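Local atomic coordinates of fructuronate-tagaturonate epimerase UxaE from Cohnella laeviribosi in complex with 1 glycerol (Cohnella laeviribosi, PDB entry 6ILB), a protein that probably catalyses the epimerization of D-tagaturonate to D-fructuronate with the help of a bound divalent metal cation. Residues Glu27-Gln32 and Lys49-Leu54; Val31-Ala36 and Ala145-Gly150; Gln186-Ala191 and Tyr244-Gln249; Pro303-Glu308 and Arg324-His329. All coordinates share one frame; numbering follows the deposited sequence.

Contact 1 of 4, residues Glu27-Gln32 and Lys49-Leu54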
loop_
_atom_site.group_PDB
_atom_site.type_symbol
_atom_site.label_atom_id
_atom_site.label_comp_id
_atom_site.label_asym_id
_atom_site.label_seq_id
_atom_site.Cartn_x
_atom_site.Cartn_y
_atom_site.Cartn_z
ATOM N N GLU A 27 13.807 3.731 -30.677
ATOM C CA GLU A 27 14.358 3.609 -32.031
ATOM C C GLU A 27 13.588 4.579 -32.921
ATOM O O GLU A 27 13.751 5.798 -32.749
ATOM C CB GLU A 27 14.366 2.143 -32.467
ATOM C CG GLU A 27 15.430 1.327 -31.761
ATOM C CD GLU A 27 16.854 1.825 -32.040
ATOM O OE1 GLU A 27 17.104 2.403 -33.126
ATOM O OE2 GLU A 27 17.733 1.631 -31.170
ATOM N N GLY A 28 12.773 4.105 -33.858
ATOM C CA GLY A 28 12.056 5.018 -34.715
ATOM C C GLY A 28 10.656 5.290 -34.285
ATOM O O GLY A 28 10.005 6.179 -34.836
ATOM N N THR A 29 10.174 4.547 -33.296
ATOM C CA THR A 29 8.805 4.689 -32.832
ATOM C C THR A 29 8.720 5.748 -31.741
ATOM O O THR A 29 9.479 5.713 -30.766
ATOM C CB THR A 29 8.287 3.354 -32.301
ATOM O OG1 THR A 29 8.780 2.281 -33.118
ATOM C CG2 THR A 29 6.772 3.348 -32.288
ATOM N N ARG A 30 7.806 6.695 -31.912
ATOM C CA ARG A 30 7.430 7.615 -30.847
ATOM C C ARG A 30 6.108 7.146 -30.251
ATOM O O ARG A 30 5.246 6.623 -30.966
ATOM C CB ARG A 30 7.306 9.059 -31.356
ATOM C CG ARG A 30 6.632 10.013 -30.361
ATOM C CD ARG A 30 6.361 11.408 -30.936
ATOM N NE ARG A 30 5.370 11.454 -32.027
ATOM C CZ ARG A 30 4.176 10.851 -32.055
ATOM N NH1 ARG A 30 3.725 10.113 -31.043
ATOM N NH2 ARG A 30 3.409 11.001 -33.123
ATOM N N VAL A 31 5.959 7.303 -28.934
ATOM C CA VAL A 31 4.750 6.887 -28.236
ATOM C C VAL A 31 4.243 8.038 -27.380
ATOM O O VAL A 31 5.031 8.801 -26.809
ATOM C CB VAL A 31 5.003 5.627 -27.390
ATOM C CG1 VAL A 31 3.725 5.165 -26.751
ATOM C CG2 VAL A 31 5.519 4.541 -28.277
ATOM N N GLN A 32 2.920 8.176 -27.320
ATOM C CA GLN A 32 2.257 9.229 -26.568
ATOM C C GLN A 32 1.044 8.652 -25.860
ATOM O O GLN A 32 0.532 7.585 -26.220
ATOM C CB GLN A 32 1.783 10.362 -27.467
ATOM C CG GLN A 32 2.716 11.531 -27.606
ATOM C CD GLN A 32 2.280 12.416 -28.744
ATOM O OE1 GLN A 32 3.099 13.075 -29.387
ATOM N NE2 GLN A 32 0.973 12.416 -29.019
ATOM N N LYS A 49 10.419 -1.782 -34.025
ATOM C CA LYS A 49 9.843 -2.950 -33.370
ATOM C C LYS A 49 8.837 -2.575 -32.287
ATOM O O LYS A 49 7.943 -3.376 -31.996
ATOM C CB LYS A 49 10.949 -3.857 -32.806
ATOM C CG LYS A 49 11.385 -4.940 -33.802
ATOM C CD LYS A 49 12.071 -6.134 -33.155
ATOM C CE LYS A 49 11.853 -7.404 -33.994
ATOM N NZ LYS A 49 10.403 -7.772 -34.132
ATOM N N LEU A 50 8.921 -1.374 -31.713
ATOM C CA LEU A 50 7.921 -1.013 -30.713
ATOM C C LEU A 50 6.572 -0.729 -31.363
ATOM O O LEU A 50 5.526 -1.134 -30.839
ATOM C CB LEU A 50 8.382 0.185 -29.886
ATOM C CG LEU A 50 7.264 0.814 -29.049
ATOM C CD1 LEU A 50 6.835 -0.154 -27.953
ATOM C CD2 LEU A 50 7.753 2.084 -28.423
ATOM N N TYR A 51 6.569 -0.031 -32.501
ATOM C CA TYR A 51 5.327 0.146 -33.249
ATOM C C TYR A 51 4.735 -1.202 -33.629
ATOM O O TYR A 51 3.550 -1.467 -33.391
ATOM C CB TYR A 51 5.574 0.997 -34.496
ATOM C CG TYR A 51 4.311 1.301 -35.262
ATOM C CD1 TYR A 51 3.859 0.445 -36.264
ATOM C CD2 TYR A 51 3.564 2.440 -34.986
ATOM C CE1 TYR A 51 2.699 0.716 -36.974
ATOM C CE2 TYR A 51 2.398 2.725 -35.697
ATOM C CZ TYR A 51 1.969 1.859 -36.688
ATOM O OH TYR A 51 0.816 2.131 -37.394
ATOM N N ASP A 52 5.558 -2.078 -34.208
ATOM C CA ASP A 52 5.051 -3.360 -34.688
ATOM C C ASP A 52 4.513 -4.211 -33.544
ATOM O O ASP A 52 3.470 -4.863 -33.680
ATOM C CB ASP A 52 6.151 -4.096 -35.456
ATOM C CG ASP A 52 6.363 -3.524 -36.859
ATOM O OD1 ASP A 52 5.346 -3.311 -37.565
ATOM O OD2 ASP A 52 7.531 -3.295 -37.253
ATOM N N GLU A 53 5.187 -4.183 -32.390
ATOM C CA GLU A 53 4.818 -5.064 -31.285
ATOM C C GLU A 53 3.608 -4.557 -30.499
ATOM O O GLU A 53 2.884 -5.365 -29.911
ATOM C CB GLU A 53 6.025 -5.269 -30.362
ATOM C CG GLU A 53 6.943 -6.404 -30.821
ATOM C CD GLU A 53 8.278 -6.450 -30.084
ATOM O OE1 GLU A 53 8.450 -5.724 -29.071
ATOM O OE2 GLU A 53 9.165 -7.220 -30.528
ATOM N N LEU A 54 3.360 -3.252 -30.469
ATOM C CA LEU A 54 2.126 -2.766 -29.862
ATOM C C LEU A 54 0.924 -3.296 -30.638
ATOM O O LEU A 54 0.978 -3.485 -31.856
ATOM C CB LEU A 54 2.095 -1.230 -29.824
ATOM C CG LEU A 54 2.922 -0.508 -28.751
ATOM C CD1 LEU A 54 2.850 1.019 -28.915
ATOM C CD2 LEU A 54 2.459 -0.938 -27.369
#
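Thr29 meets the first turn of helix 49-53 through both branches of its side chain. Its OG1 accepts a hydrogen bond from the backbone N of Tyr51 (3.3 Å, N-H...O angle 149°), while its CG2 lies 3.4 Å from Tyr51 CB, close to the plane of the ring and at its edge. With chi1 at -38°, the hydroxyl sits anti to the carbonyl carbon and the methyl anti to the backbone N, which lets one small side chain offer a polar and an apolar branch to the same residue. Replacing it by a valine would probably leave the Tyr51 N-H without its acceptor from this side chain. Two residues along the strand, Val31 CG2 packs against Leu50 CD2 (3.3 Å), the two side chains crossing at about a right angle, and Leu54 CD1 lies at 4.5 Å from the same methyl. Farther out, Val74 of helix 69-78 covers Leu50 and Leu54, and the Tyr51 hydroxyl is tied to Glu58 by a hydrogen bond. The result is a short helix laid on one face of the five-stranded antiparallel sheet of the N-terminal region, at 56° to strand 29-32.

Contact 2 of 4, residues Val31-Ala36 and Ala145-Gly150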
loop_
_atom_site.group_PDB
_atom_site.type_symbol
_atom_site.label_atom_id
_atom_site.label_comp_id
_atom_site.label_asym_id
_atom_site.label_seq_id
_atom_site.Cartn_x
_atom_site.Cartn_y
_atom_site.Cartn_z
ATOM N N VAL A 31 5.959 7.303 -28.934
ATOM C CA VAL A 31 4.750 6.887 -28.236
ATOM C C VAL A 31 4.243 8.038 -27.380
ATOM O O VAL A 31 5.031 8.801 -26.809
ATOM C CB VAL A 31 5.003 5.627 -27.390
ATOM C CG1 VAL A 31 3.725 5.165 -26.751
ATOM C CG2 VAL A 31 5.519 4.541 -28.277
ATOM N N GLN A 32 2.920 8.176 -27.320
ATOM C CA GLN A 32 2.257 9.229 -26.568
ATOM C C GLN A 32 1.044 8.652 -25.860
ATOM O O GLN A 32 0.532 7.585 -26.220
ATOM C CB GLN A 32 1.783 10.362 -27.467
ATOM C CG GLN A 32 2.716 11.531 -27.606
ATOM C CD GLN A 32 2.280 12.416 -28.744
ATOM O OE1 GLN A 32 3.099 13.075 -29.387
ATOM N NE2 GLN A 32 0.973 12.416 -29.019
ATOM N N MET A 33 0.572 9.383 -24.854
ATOM C CA MET A 33 -0.659 9.046 -24.160
ATOM C C MET A 33 -1.650 10.177 -24.354
ATOM O O MET A 33 -1.300 11.353 -24.190
ATOM C CB MET A 33 -0.428 8.799 -22.674
ATOM C CG MET A 33 -0.014 7.379 -22.361
ATOM S SD MET A 33 -0.305 6.974 -20.624
ATOM C CE MET A 33 -2.092 6.986 -20.578
ATOM N N ILE A 34 -2.883 9.806 -24.698
ATOM C CA ILE A 34 -3.935 10.755 -25.015
ATOM C C ILE A 34 -5.192 10.350 -24.268
ATOM O O ILE A 34 -5.394 9.185 -23.922
ATOM C CB ILE A 34 -4.233 10.815 -26.524
ATOM C CG1 ILE A 34 -4.723 9.447 -26.994
ATOM C CG2 ILE A 34 -3.008 11.272 -27.299
ATOM C CD1 ILE A 34 -5.936 9.500 -27.879
ATOM N N LYS A 35 -6.047 11.339 -24.045
ATOM C CA LYS A 35 -7.388 11.120 -23.524
ATOM C C LYS A 35 -8.356 11.586 -24.605
ATOM O O LYS A 35 -8.365 12.767 -24.966
ATOM C CB LYS A 35 -7.592 11.866 -22.202
ATOM C CG LYS A 35 -8.873 11.522 -21.460
ATOM C CD LYS A 35 -9.339 12.662 -20.551
ATOM C CE LYS A 35 -10.604 12.285 -19.785
ATOM N NZ LYS A 35 -10.326 11.688 -18.454
ATOM N N ALA A 36 -9.121 10.651 -25.165
ATOM C CA ALA A 36 -10.196 10.970 -26.108
ATOM C C ALA A 36 -11.468 10.907 -25.275
ATOM O O ALA A 36 -12.123 9.864 -25.182
ATOM C CB ALA A 36 -10.214 10.018 -27.296
ATOM N N ALA A 145 0.940 4.948 -15.368
ATOM C CA ALA A 145 1.032 6.257 -14.719
ATOM C C ALA A 145 2.426 6.873 -14.823
ATOM O O ALA A 145 2.552 8.090 -15.009
ATOM C CB ALA A 145 0.629 6.137 -13.253
ATOM N N VAL A 146 3.493 6.074 -14.677
ATOM C CA VAL A 146 4.818 6.692 -14.795
ATOM C C VAL A 146 5.132 7.013 -16.245
ATOM O O VAL A 146 5.899 7.937 -16.525
ATOM C CB VAL A 146 5.939 5.829 -14.179
ATOM C CG1 VAL A 146 5.634 5.538 -12.738
ATOM C CG2 VAL A 146 6.183 4.529 -14.985
ATOM N N PHE A 147 4.569 6.250 -17.186
ATOM C CA PHE A 147 4.725 6.594 -18.591
ATOM C C PHE A 147 3.957 7.863 -18.914
ATOM O O PHE A 147 4.444 8.709 -19.672
ATOM C CB PHE A 147 4.255 5.435 -19.468
ATOM C CG PHE A 147 4.443 5.667 -20.943
ATOM C CD1 PHE A 147 3.496 6.364 -21.678
ATOM C CD2 PHE A 147 5.555 5.166 -21.595
ATOM C CE1 PHE A 147 3.667 6.571 -23.031
ATOM C CE2 PHE A 147 5.728 5.368 -22.934
ATOM C CZ PHE A 147 4.779 6.075 -23.654
ATOM N N GLN A 148 2.763 8.019 -18.326
ATOM C CA GLN A 148 1.973 9.222 -18.561
ATOM C C GLN A 148 2.678 10.468 -18.031
ATOM O O GLN A 148 2.577 11.546 -18.628
ATOM C CB GLN A 148 0.578 9.086 -17.935
ATOM C CG GLN A 148 -0.337 10.308 -18.198
ATOM C CD GLN A 148 -1.612 10.334 -17.354
ATOM O OE1 GLN A 148 -2.344 9.349 -17.288
ATOM N NE2 GLN A 148 -1.875 11.469 -16.702
ATOM N N GLU A 149 3.388 10.357 -16.910
ATOM C CA GLU A 149 3.975 11.545 -16.299
ATOM C C GLU A 149 5.464 11.669 -16.556
ATOM O O GLU A 149 6.079 12.651 -16.117
ATOM C CB GLU A 149 3.701 11.572 -14.799
ATOM C CG GLU A 149 2.222 11.737 -14.453
ATOM C CD GLU A 149 1.685 13.158 -14.696
ATOM O OE1 GLU A 149 2.494 14.106 -14.851
ATOM O OE2 GLU A 149 0.438 13.319 -14.719
ATOM N N GLY A 150 6.048 10.715 -17.281
ATOM C CA GLY A 150 7.441 10.803 -17.641
ATOM C C GLY A 150 8.262 10.832 -16.382
ATOM O O GLY A 150 9.094 11.718 -16.170
#
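Met33 and Gln148 bring the two backbones nearest, their CA atoms 6.2 Å apart, where a strand and a helix pass almost perpendicularly. The axes of strand 31-36 and helix 145-149 approach to 8.6 Å at an angle of 98°. This is helix-on-sheet packing between two parts of the molecule: the strand belongs to the antiparallel N-terminal sheet, whereas helix 135-149 follows strand 117-124 of the parallel eight-stranded barrel. Phe147 does most of the bridging. Its CG stands anti to the backbone N, and this carries the ring out from the helix to the strand. There CZ approaches Val31 CG1 to 3.4 Å, the two side chains lying across one another, and the ring edge at CD1 receives Met33 CG at 3.7 Å. The methionine sulfur is also at that edge, 5.3 Å from the ring centroid and 78° off the ring normal, a Met-aromatic contact. On the strand side, His24 of the neighbouring strand 17-26 meets the same phenylalanine ring. Gln148 contributes the aliphatic part of its chain, while its OE1 turns to Lys40 NZ, a hydrogen bond outside the pair of segments. The Met33 chain bends at its last torsion (chi3 68°), and the sulfur at that bend lies against Gln148 CB, with SD and CB 3.5 Å apart.

Contact 3 of 4, residues Gln186-Ala191 and Tyr244-Gln249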
loop_
_atom_site.group_PDB
_atom_site.type_symbol
_atom_site.label_atom_id
_atom_site.label_comp_id
_atom_site.label_asym_id
_atom_site.label_seq_id
_atom_site.Cartn_x
_atom_site.Cartn_y
_atom_site.Cartn_z
ATOM N N GLN A 186 0.526 -17.620 12.392
ATOM C CA GLN A 186 1.538 -18.217 13.250
ATOM C C GLN A 186 1.812 -17.418 14.516
ATOM O O GLN A 186 2.406 -17.969 15.451
ATOM C CB GLN A 186 2.844 -18.414 12.466
ATOM C CG GLN A 186 2.686 -19.299 11.230
ATOM C CD GLN A 186 2.252 -18.516 9.997
ATOM O OE1 GLN A 186 2.297 -17.284 9.975
ATOM N NE2 GLN A 186 1.818 -19.235 8.965
ATOM N N ILE A 187 1.408 -16.148 14.589
ATOM C CA ILE A 187 1.545 -15.438 15.856
ATOM C C ILE A 187 0.643 -16.100 16.886
ATOM O O ILE A 187 -0.533 -16.369 16.616
ATOM C CB ILE A 187 1.205 -13.948 15.706
ATOM C CG1 ILE A 187 2.254 -13.229 14.856
ATOM C CG2 ILE A 187 1.100 -13.301 17.080
ATOM C CD1 ILE A 187 3.555 -13.053 15.568
ATOM N N ASP A 188 1.187 -16.368 18.068
ATOM C CA ASP A 188 0.431 -17.002 19.148
ATOM C C ASP A 188 -0.097 -15.912 20.078
ATOM O O ASP A 188 0.511 -15.596 21.105
ATOM C CB ASP A 188 1.293 -18.016 19.898
ATOM C CG ASP A 188 0.465 -18.961 20.739
ATOM O OD1 ASP A 188 -0.491 -18.486 21.398
ATOM O OD2 ASP A 188 0.756 -20.176 20.735
ATOM N N ASN A 189 -1.259 -15.358 19.725
ATOM C CA ASN A 189 -1.845 -14.283 20.522
ATOM C C ASN A 189 -2.274 -14.765 21.907
ATOM O O ASN A 189 -2.100 -14.041 22.898
ATOM C CB ASN A 189 -3.019 -13.675 19.766
ATOM C CG ASN A 189 -2.564 -12.744 18.654
ATOM O OD1 ASN A 189 -1.791 -11.807 18.882
ATOM N ND2 ASN A 189 -3.039 -12.999 17.443
ATOM N N GLU A 190 -2.846 -15.975 21.991
ATOM C CA GLU A 190 -3.115 -16.628 23.270
ATOM C C GLU A 190 -1.968 -16.442 24.249
ATOM O O GLU A 190 -2.172 -16.021 25.389
ATOM C CB GLU A 190 -3.368 -18.126 23.054
ATOM C CG GLU A 190 -3.212 -18.982 24.329
ATOM C CD GLU A 190 -1.798 -19.559 24.533
ATOM O OE1 GLU A 190 -1.173 -20.012 23.542
ATOM O OE2 GLU A 190 -1.315 -19.555 25.697
ATOM N N ALA A 191 -0.746 -16.757 23.810
ATOM C CA ALA A 191 0.421 -16.588 24.671
ATOM C C ALA A 191 0.709 -15.120 24.970
ATOM O O ALA A 191 1.244 -14.805 26.040
ATOM C CB ALA A 191 1.638 -17.250 24.036
ATOM N N TYR A 244 6.272 -15.663 19.232
ATOM C CA TYR A 244 6.874 -15.427 17.923
ATOM C C TYR A 244 7.589 -16.627 17.292
ATOM O O TYR A 244 7.887 -16.572 16.093
ATOM C CB TYR A 244 7.876 -14.255 18.023
ATOM C CG TYR A 244 7.235 -12.930 18.359
ATOM C CD1 TYR A 244 6.556 -12.204 17.387
ATOM C CD2 TYR A 244 7.281 -12.410 19.653
ATOM C CE1 TYR A 244 5.932 -11.000 17.682
ATOM C CE2 TYR A 244 6.650 -11.198 19.968
ATOM C CZ TYR A 244 5.988 -10.492 18.971
ATOM O OH TYR A 244 5.366 -9.286 19.236
ATOM N N ARG A 245 7.905 -17.689 18.043
ATOM C CA ARG A 245 8.784 -18.740 17.510
ATOM C C ARG A 245 8.257 -19.332 16.197
ATOM O O ARG A 245 8.997 -19.428 15.209
ATOM C CB ARG A 245 8.996 -19.847 18.544
ATOM C CG ARG A 245 9.568 -21.125 17.940
ATOM C CD ARG A 245 10.408 -21.943 18.917
ATOM N NE ARG A 245 10.544 -23.327 18.455
ATOM C CZ ARG A 245 11.616 -23.850 17.847
ATOM N NH1 ARG A 245 12.717 -23.130 17.608
ATOM N NH2 ARG A 245 11.588 -25.127 17.479
ATOM N N GLU A 246 6.987 -19.750 16.161
ATOM C CA GLU A 246 6.465 -20.331 14.925
ATOM C C GLU A 246 6.421 -19.293 13.816
ATOM O O GLU A 246 6.640 -19.611 12.644
ATOM C CB GLU A 246 5.082 -20.968 15.148
ATOM C CG GLU A 246 5.104 -22.227 16.088
ATOM C CD GLU A 246 3.842 -22.413 16.963
ATOM O OE1 GLU A 246 2.833 -23.005 16.498
ATOM O OE2 GLU A 246 3.856 -21.972 18.134
ATOM N N ALA A 247 6.154 -18.045 14.164
ATOM C CA ALA A 247 6.205 -16.984 13.171
ATOM C C ALA A 247 7.621 -16.773 12.652
ATOM O O ALA A 247 7.794 -16.441 11.477
ATOM C CB ALA A 247 5.654 -15.689 13.758
ATOM N N ILE A 248 8.643 -16.999 13.485
ATOM C CA ILE A 248 10.018 -16.819 13.025
ATOM C C ILE A 248 10.435 -17.935 12.071
ATOM O O ILE A 248 11.154 -17.690 11.092
ATOM C CB ILE A 248 10.987 -16.730 14.212
ATOM C CG1 ILE A 248 10.853 -15.395 14.938
ATOM C CG2 ILE A 248 12.406 -16.868 13.717
ATOM C CD1 ILE A 248 11.725 -15.320 16.182
ATOM N N GLN A 249 10.041 -19.179 12.352
ATOM C CA GLN A 249 10.354 -20.258 11.420
ATOM C C GLN A 249 9.701 -20.006 10.071
ATOM O O GLN A 249 10.299 -20.262 9.018
ATOM C CB GLN A 249 9.901 -21.600 11.982
ATOM C CG GLN A 249 10.603 -22.016 13.268
ATOM C CD GLN A 249 9.829 -23.093 14.019
ATOM O OE1 GLN A 249 8.779 -23.554 13.566
ATOM N NE2 GLN A 249 10.333 -23.483 15.180
#
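Ile187 reaches Tyr244 through two successive turns of its own chain: CG1 lies anti to the carbonyl carbon (chi1 -68°), and a second bend (chi2 -72°) swings CD1 toward helix 234-259. That methyl then rests obliquely against the tyrosine ring, 3.6 Å from Tyr244 CD1, the two side chains running side by side in the same direction. One turn along the helix, Ala247 CB lies 3.8 Å from Ile187 CD1, so the one methyl touches both ring and alanine. Gln186 joins through the base of its side chain, CB being 3.7 Å from Ala247 CA, whereas the bend at chi2 leads its amide away. Asp188 follows at the N-cap of helix 189-193, where its OD1 accepts from Ala191 N at 3.0 Å, the donor standing above the carboxylate plane. On the helix side, Ser283 and Val287 of helix 281-293 touch the tyrosine. Ile187 also comes near the metal site, its side chain about 6 Å from that of the zinc ligand Glu274. Cohesion across the contact thus comes from apolar groups. At the margin, Asp188 OD2 and Glu246 OE2 stand 4.4 Å apart, and the two carboxylates would probably disfavour one another if both are ionised.

Contact 4 of 4, residues Pro303-Glu308 and Arg324-His329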
loop_
_atom_site.group_PDB
_atom_site.type_symbol
_atom_site.label_atom_id
_atom_site.label_comp_id
_atom_site.label_asym_id
_atom_site.label_seq_id
_atom_site.Cartn_x
_atom_site.Cartn_y
_atom_site.Cartn_z
ATOM N N PRO A 303 6.271 -3.114 13.343
ATOM C CA PRO A 303 5.801 -3.480 14.675
ATOM C C PRO A 303 4.427 -2.899 14.970
ATOM O O PRO A 303 3.928 -1.995 14.293
ATOM C CB PRO A 303 6.864 -2.891 15.603
ATOM C CG PRO A 303 7.430 -1.744 14.835
ATOM C CD PRO A 303 7.282 -2.047 13.372
ATOM N N ARG A 304 3.801 -3.491 15.984
ATOM C CA ARG A 304 2.574 -2.981 16.581
ATOM C C ARG A 304 2.950 -1.914 17.600
ATOM O O ARG A 304 3.427 -2.234 18.692
ATOM C CB ARG A 304 1.808 -4.126 17.248
ATOM C CG ARG A 304 0.296 -4.127 17.039
ATOM C CD ARG A 304 -0.399 -3.417 18.149
ATOM N NE ARG A 304 -1.845 -3.566 18.100
ATOM C CZ ARG A 304 -2.668 -2.781 18.779
ATOM N NH1 ARG A 304 -2.169 -1.802 19.536
ATOM N NH2 ARG A 304 -3.974 -2.962 18.703
ATOM N N PHE A 305 2.752 -0.649 17.254
ATOM C CA PHE A 305 3.019 0.421 18.201
ATOM C C PHE A 305 1.946 0.457 19.272
ATOM O O PHE A 305 0.815 0.019 19.048
ATOM C CB PHE A 305 3.089 1.771 17.491
ATOM C CG PHE A 305 4.192 1.854 16.507
ATOM C CD1 PHE A 305 5.480 2.117 16.929
ATOM C CD2 PHE A 305 3.956 1.613 15.161
ATOM C CE1 PHE A 305 6.529 2.160 16.004
ATOM C CE2 PHE A 305 4.990 1.670 14.228
ATOM C CZ PHE A 305 6.282 1.939 14.653
ATOM N N ILE A 306 2.322 0.964 20.456
ATOM C CA ILE A 306 1.344 1.171 21.514
ATOM C C ILE A 306 0.304 2.194 21.045
ATOM O O ILE A 306 0.602 3.127 20.289
ATOM C CB ILE A 306 1.983 1.609 22.847
ATOM C CG1 ILE A 306 0.878 1.735 23.907
ATOM C CG2 ILE A 306 2.737 2.932 22.701
ATOM C CD1 ILE A 306 1.327 2.014 25.280
ATOM N N GLY A 307 -0.930 2.005 21.484
ATOM C CA GLY A 307 -2.028 2.767 20.954
ATOM C C GLY A 307 -2.657 2.048 19.779
ATOM O O GLY A 307 -2.474 0.849 19.569
ATOM N N GLU A 308 -3.407 2.807 18.996
ATOM C CA GLU A 308 -4.206 2.231 17.934
ATOM C C GLU A 308 -3.936 2.966 16.637
ATOM O O GLU A 308 -3.915 4.200 16.607
ATOM C CB GLU A 308 -5.693 2.288 18.275
ATOM C CG GLU A 308 -6.064 1.378 19.435
ATOM C CD GLU A 308 -7.489 0.870 19.351
ATOM O OE1 GLU A 308 -7.899 0.432 18.252
ATOM O OE2 GLU A 308 -8.184 0.879 20.394
ATOM N N ARG A 324 8.376 7.284 23.455
ATOM C CA ARG A 324 9.344 6.408 24.114
ATOM C C ARG A 324 9.470 5.074 23.383
ATOM O O ARG A 324 10.584 4.557 23.201
ATOM C CB ARG A 324 8.954 6.166 25.575
ATOM C CG ARG A 324 8.968 7.404 26.476
ATOM C CD ARG A 324 8.212 7.126 27.787
ATOM N NE ARG A 324 7.713 8.345 28.429
ATOM C CZ ARG A 324 6.510 8.469 28.992
ATOM N NH1 ARG A 324 5.669 7.444 29.015
ATOM N NH2 ARG A 324 6.146 9.618 29.541
ATOM N N GLU A 325 8.345 4.502 22.944
ATOM C CA GLU A 325 8.423 3.214 22.263
ATOM C C GLU A 325 9.029 3.371 20.868
ATOM O O GLU A 325 9.832 2.533 20.433
ATOM C CB GLU A 325 7.035 2.549 22.211
ATOM C CG GLU A 325 6.995 1.269 21.354
ATOM C CD GLU A 325 5.759 0.378 21.596
ATOM O OE1 GLU A 325 5.310 -0.339 20.652
ATOM O OE2 GLU A 325 5.252 0.398 22.742
ATOM N N LEU A 326 8.676 4.449 20.161
ATOM C CA LEU A 326 9.263 4.703 18.849
ATOM C C LEU A 326 10.783 4.831 18.934
ATOM O O LEU A 326 11.512 4.303 18.081
ATOM C CB LEU A 326 8.651 5.964 18.240
ATOM C CG LEU A 326 9.319 6.387 16.936
ATOM C CD1 LEU A 326 9.179 5.232 15.929
ATOM C CD2 LEU A 326 8.740 7.694 16.376
ATOM N N ALA A 327 11.288 5.520 19.959
ATOM C CA ALA A 327 12.733 5.716 20.047
ATOM C C ALA A 327 13.481 4.381 20.071
ATOM O O ALA A 327 14.504 4.234 19.394
ATOM C CB ALA A 327 13.091 6.576 21.266
ATOM N N VAL A 328 12.983 3.386 20.817
ATOM C CA VAL A 328 13.684 2.099 20.866
ATOM C C VAL A 328 13.484 1.304 19.567
ATOM O O VAL A 328 14.429 0.684 19.057
ATOM C CB VAL A 328 13.257 1.284 22.100
ATOM C CG1 VAL A 328 14.170 0.060 22.269
ATOM C CG2 VAL A 328 13.283 2.152 23.333
ATOM N N HIS A 329 12.258 1.299 19.014
ATOM C CA HIS A 329 12.021 0.574 17.768
ATOM C C HIS A 329 12.947 1.068 16.659
ATOM O O HIS A 329 13.621 0.268 16.002
ATOM C CB HIS A 329 10.557 0.706 17.347
ATOM C CG HIS A 329 9.626 -0.148 18.142
ATOM N ND1 HIS A 329 9.878 -1.479 18.411
ATOM C CD2 HIS A 329 8.454 0.144 18.752
ATOM C CE1 HIS A 329 8.896 -1.968 19.145
ATOM N NE2 HIS A 329 8.021 -1.003 19.372
#
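Glu325 reaches from helix 319-336 to Ile306 in the loop that leaves strand 300-302, within a beta-alpha unit of the parallel barrel. Its side chain is extended, with CG anti to the backbone N (chi1 173°), and so carries the carboxylate across to the loop. OE1 takes a weak hydrogen bond from Ile306 N at 3.3 Å, and OE2 lies 3.5 Å from Ile306 CB. One turn on, His329 NE2 donates to the same OE1 (3.1 Å, angle 152°), with the oxygen in the plane of the imidazole and the donor above the plane of the carboxylate. Two N-H groups therefore share a single oxygen, and ND1 of the same ring is hydrogen-bonded to His284 ND1. An alanine in place of Glu325 is likely to leave both donors without their mate and the histidine ring freer to turn. Phe305, with CG anti to its carbonyl carbon, sends its ring past the imidazole in the opposite direction; the planes stand at 86° in an oblique pairing, and Phe305 CE1 also touches Leu326 CD1 at 4.1 Å. Arg304, on this loop, has its side chain against that of the zinc ligand Asp273. One imidazole face is covered by Pro303 in a CH-pi contact, the proline CB 4.3 Å from the centroid of the His329 ring.

The four contacts fall into two groups at opposite sides of the chain's centre. Contacts 1 and 2 share strand 29-36 and its residues Val31 and Gln32, with centres about 14 Å apart; the first stays within the N-terminal region, and the second joins its antiparallel sheet to helix 135-149 of the barrel. Contacts 3 and 4 come later in the sequence, each closing before the next opens, and their centres are about 19 Å apart. Both belong to connections between the parallel strands of the TIM barrel, and both have a residue near the zinc ligands, whereas contacts 1 and 2 lie away from the annotated sites. The centres of contacts 1 and 3 are about 52 Å apart.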